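Local coordinates for protein alpha-galactosidase (Lactobacillus brevis, PDB 3MI6) that probably hydrolyses terminal, non-reducing alpha-D-galactose residues from alpha-galactosides, including galactose oligosaccharides and galactomannans, as a glycoside hydrolase of family 36, at residues D[84-96]-D[173-185]. Numbering follows the deposited sequence.
Sequences DFRQPAFQVTQAN and KLVLNRALSSQLD
Asn-177 reaches across to Thr-93, where its ND2 donates to the hydroxyl OG1 at 2.6 Å, and the oxygen lies close to the amide plane. Thr-93 presents OG1 beside its own backbone N (chi1 -50°), and the two side chains cross at about a right angle. The amide of Gln-91 stands nearly perpendicular to that of Asn-177, while its NE2 is bonded to Glu-280 of the second subunit. Asn-177 sits in a beta bulge that shifts the register by one between Gln-91 and Val-92; its backbone N donates to Gln-91 O at 3.0 Å. The antiparallel pairing of 90-93 with 174-180 belongs to a sheet of the family 36 N-terminal domain, where Leu-174 and Leu-176 bond through their backbones to Leu-285 and Trp-283. On the sheet face opposite Gln-91 and Thr-93, Val-92 puts CG1 on Leu-174 CB at 4.0 Å and CG2 near Leu-176 CD2. Arg-178 runs extended to CD, which lies 3.8 Å from Pro-88 CG, then bends at chi3 (-62°); Pro-88 CD lies over one face of its guanidinium, and NH1 makes a weak bond to Pro-88 O. Arg-86 and Asp-185 approach from opposite directions in a long salt bridge, NH1 to OD2 3.9 Å, purely electrostatic because the oxygen lies well out of the guanidinium plane. Arg-86 NE grips Asp-84 OD1, and Arg-271 pairs with both aspartates, while Asp-185 OD2 accepts from Ala-75 N.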
# COMPACT_ATOMS: atom_id res chain seq x y z
N ASP D 84 8.60 -24.75 24.50
CA ASP D 84 8.45 -24.11 23.21
C ASP D 84 7.13 -24.55 22.61
O ASP D 84 6.85 -25.75 22.53
CB ASP D 84 9.59 -24.51 22.28
CG ASP D 84 9.77 -23.54 21.13
OD1 ASP D 84 8.91 -22.64 20.99
OD2 ASP D 84 10.76 -23.67 20.39
N PHE D 85 6.32 -23.58 22.19
CA PHE D 85 5.04 -23.90 21.59
C PHE D 85 4.95 -23.58 20.10
O PHE D 85 3.94 -23.83 19.45
CB PHE D 85 3.90 -23.28 22.39
CG PHE D 85 3.71 -23.90 23.74
CD1 PHE D 85 3.10 -25.15 23.86
CD2 PHE D 85 4.17 -23.26 24.88
CE1 PHE D 85 2.93 -25.75 25.10
CE2 PHE D 85 4.00 -23.86 26.14
CZ PHE D 85 3.37 -25.10 26.24
N ARG D 86 6.04 -23.05 19.55
CA ARG D 86 6.15 -22.88 18.12
C ARG D 86 6.18 -24.24 17.44
O ARG D 86 6.19 -25.27 18.10
CB ARG D 86 7.39 -22.09 17.78
CG ARG D 86 7.29 -20.67 18.21
CD ARG D 86 8.62 -19.99 18.05
NE ARG D 86 9.51 -20.32 19.15
CZ ARG D 86 10.75 -19.87 19.27
NH1 ARG D 86 11.28 -19.07 18.35
NH2 ARG D 86 11.48 -20.23 20.32
N GLN D 87 6.17 -24.25 16.12
CA GLN D 87 6.20 -25.50 15.39
C GLN D 87 7.56 -26.14 15.58
O GLN D 87 8.55 -25.44 15.67
CB GLN D 87 5.90 -25.26 13.91
CG GLN D 87 4.41 -25.07 13.63
CD GLN D 87 3.55 -26.25 14.12
OE1 GLN D 87 3.44 -27.29 13.45
NE2 GLN D 87 2.93 -26.08 15.29
N PRO D 88 7.60 -27.47 15.67
CA PRO D 88 8.88 -28.15 15.89
C PRO D 88 9.54 -28.57 14.59
O PRO D 88 8.87 -28.67 13.57
CB PRO D 88 8.49 -29.39 16.68
CG PRO D 88 7.13 -29.69 16.21
CD PRO D 88 6.46 -28.37 15.91
N ALA D 89 10.84 -28.81 14.63
CA ALA D 89 11.55 -29.33 13.48
C ALA D 89 11.32 -30.82 13.35
O ALA D 89 11.40 -31.36 12.26
CB ALA D 89 13.03 -29.08 13.62
N PHE D 90 11.07 -31.49 14.47
CA PHE D 90 10.91 -32.93 14.44
C PHE D 90 10.01 -33.36 15.59
O PHE D 90 9.70 -32.54 16.46
CB PHE D 90 12.27 -33.61 14.59
CG PHE D 90 12.80 -33.55 15.98
CD1 PHE D 90 13.50 -32.45 16.43
CD2 PHE D 90 12.57 -34.59 16.87
CE1 PHE D 90 13.98 -32.38 17.71
CE2 PHE D 90 13.04 -34.53 18.15
CZ PHE D 90 13.75 -33.42 18.57
N GLN D 91 9.58 -34.63 15.59
CA GLN D 91 8.85 -35.22 16.72
C GLN D 91 9.01 -36.75 16.69
O GLN D 91 9.03 -37.34 15.61
CB GLN D 91 7.36 -34.83 16.67
CG GLN D 91 6.58 -35.16 17.93
CD GLN D 91 5.09 -34.86 17.82
OE1 GLN D 91 4.38 -35.38 16.95
NE2 GLN D 91 4.59 -34.03 18.73
N VAL D 92 9.15 -37.37 17.86
CA VAL D 92 9.34 -38.81 17.98
C VAL D 92 8.39 -39.46 18.99
O VAL D 92 8.35 -39.06 20.15
CB VAL D 92 10.76 -39.19 18.44
CG1 VAL D 92 11.06 -40.65 18.10
CG2 VAL D 92 11.79 -38.27 17.83
N THR D 93 7.65 -40.47 18.55
CA THR D 93 6.72 -41.20 19.39
C THR D 93 7.37 -42.49 19.90
O THR D 93 7.94 -43.25 19.11
CB THR D 93 5.43 -41.59 18.62
OG1 THR D 93 4.89 -40.45 17.93
CG2 THR D 93 4.35 -42.15 19.57
N GLN D 94 7.27 -42.74 21.20
CA GLN D 94 7.79 -43.97 21.77
C GLN D 94 6.79 -45.11 21.69
O GLN D 94 5.67 -44.94 21.20
CB GLN D 94 8.21 -43.76 23.22
CG GLN D 94 9.31 -42.73 23.40
CD GLN D 94 9.48 -42.32 24.85
OE1 GLN D 94 9.54 -43.18 25.73
NE2 GLN D 94 9.56 -41.01 25.11
N ALA D 95 7.21 -46.28 22.16
CA ALA D 95 6.34 -47.45 22.26
C ALA D 95 5.16 -47.16 23.19
O ALA D 95 4.09 -47.72 23.03
CB ALA D 95 7.11 -48.65 22.75
N ASN D 96 5.37 -46.24 24.13
CA ASN D 96 4.36 -45.94 25.15
C ASN D 96 3.44 -44.78 24.81
O ASN D 96 2.49 -44.51 25.54
CB ASN D 96 5.02 -45.67 26.51
CG ASN D 96 5.75 -44.33 26.56
OD1 ASN D 96 6.02 -43.71 25.54
ND2 ASN D 96 6.09 -43.90 27.77
N LYS D 173 11.38 -49.70 19.48
CA LYS D 173 10.97 -49.03 18.24
C LYS D 173 10.71 -47.55 18.50
O LYS D 173 10.15 -47.19 19.54
CB LYS D 173 9.70 -49.67 17.67
CG LYS D 173 9.81 -51.17 17.41
CD LYS D 173 8.50 -51.72 16.86
CE LYS D 173 7.33 -51.42 17.79
NZ LYS D 173 6.04 -51.98 17.29
N LEU D 174 11.14 -46.71 17.57
CA LEU D 174 10.85 -45.27 17.61
C LEU D 174 10.16 -44.84 16.31
O LEU D 174 10.49 -45.35 15.24
CB LEU D 174 12.12 -44.46 17.82
CG LEU D 174 12.85 -44.55 19.16
CD1 LEU D 174 14.19 -43.86 19.01
CD2 LEU D 174 12.04 -43.94 20.31
N VAL D 175 9.21 -43.91 16.40
CA VAL D 175 8.55 -43.41 15.19
C VAL D 175 8.86 -41.94 14.94
O VAL D 175 8.77 -41.13 15.86
CB VAL D 175 7.03 -43.63 15.24
CG1 VAL D 175 6.40 -43.21 13.92
CG2 VAL D 175 6.71 -45.08 15.53
N LEU D 176 9.27 -41.59 13.72
CA LEU D 176 9.45 -40.19 13.36
C LEU D 176 8.18 -39.65 12.75
O LEU D 176 7.83 -40.03 11.62
CB LEU D 176 10.56 -40.02 12.33
CG LEU D 176 11.97 -40.38 12.73
CD1 LEU D 176 12.87 -40.07 11.58
CD2 LEU D 176 12.37 -39.58 13.94
N ASN D 177 7.50 -38.76 13.47
CA ASN D 177 6.28 -38.15 12.93
C ASN D 177 6.58 -36.94 12.05
O ASN D 177 5.80 -36.56 11.18
CB ASN D 177 5.34 -37.73 14.06
CG ASN D 177 5.14 -38.81 15.09
OD1 ASN D 177 4.36 -39.74 14.89
ND2 ASN D 177 5.82 -38.69 16.21
N ARG D 178 7.73 -36.34 12.31
CA ARG D 178 8.13 -35.11 11.66
C ARG D 178 9.65 -35.06 11.62
O ARG D 178 10.31 -35.14 12.66
CB ARG D 178 7.58 -33.92 12.46
CG ARG D 178 8.07 -32.57 12.03
CD ARG D 178 7.42 -31.51 12.90
NE ARG D 178 5.97 -31.53 12.72
CZ ARG D 178 5.26 -30.48 12.32
NH1 ARG D 178 5.86 -29.31 12.08
NH2 ARG D 178 3.95 -30.60 12.15
N ALA D 179 10.22 -34.94 10.43
CA ALA D 179 11.66 -34.90 10.26
C ALA D 179 12.05 -33.82 9.26
O ALA D 179 12.49 -34.12 8.15
CB ALA D 179 12.17 -36.23 9.79
N LEU D 180 11.88 -32.55 9.65
CA LEU D 180 12.25 -31.45 8.76
C LEU D 180 13.74 -31.45 8.47
O LEU D 180 14.52 -32.09 9.17
CB LEU D 180 11.83 -30.11 9.34
CG LEU D 180 10.43 -29.57 9.02
CD1 LEU D 180 9.69 -30.45 8.06
CD2 LEU D 180 9.61 -29.33 10.29
N SER D 181 14.14 -30.74 7.43
CA SER D 181 15.53 -30.72 7.01
C SER D 181 16.30 -29.55 7.55
O SER D 181 17.51 -29.61 7.69
CB SER D 181 15.62 -30.70 5.50
OG SER D 181 15.04 -31.87 4.98
N SER D 182 15.60 -28.46 7.84
CA SER D 182 16.25 -27.26 8.31
C SER D 182 15.30 -26.40 9.11
O SER D 182 14.13 -26.25 8.76
CB SER D 182 16.78 -26.44 7.13
OG SER D 182 17.12 -25.13 7.56
N GLN D 183 15.81 -25.84 10.21
CA GLN D 183 15.07 -24.84 10.95
C GLN D 183 15.95 -23.63 11.05
O GLN D 183 17.15 -23.75 11.26
CB GLN D 183 14.75 -25.34 12.35
CG GLN D 183 14.37 -24.25 13.29
CD GLN D 183 13.83 -24.82 14.58
OE1 GLN D 183 13.18 -25.86 14.56
NE2 GLN D 183 14.08 -24.14 15.69
N LEU D 184 15.36 -22.45 10.87
CA LEU D 184 16.07 -21.20 11.07
C LEU D 184 15.23 -20.25 11.89
O LEU D 184 14.14 -19.88 11.49
CB LEU D 184 16.45 -20.52 9.75
CG LEU D 184 17.03 -19.11 10.00
CD1 LEU D 184 18.25 -19.17 10.96
CD2 LEU D 184 17.37 -18.33 8.70
N ASP D 185 15.75 -19.85 13.04
CA ASP D 185 15.09 -18.83 13.82
C ASP D 185 15.79 -17.50 13.64
O ASP D 185 17.02 -17.41 13.78
CB ASP D 185 15.04 -19.22 15.30
CG ASP D 185 14.07 -20.36 15.59
OD1 ASP D 185 13.16 -20.61 14.76
OD2 ASP D 185 14.21 -20.99 16.66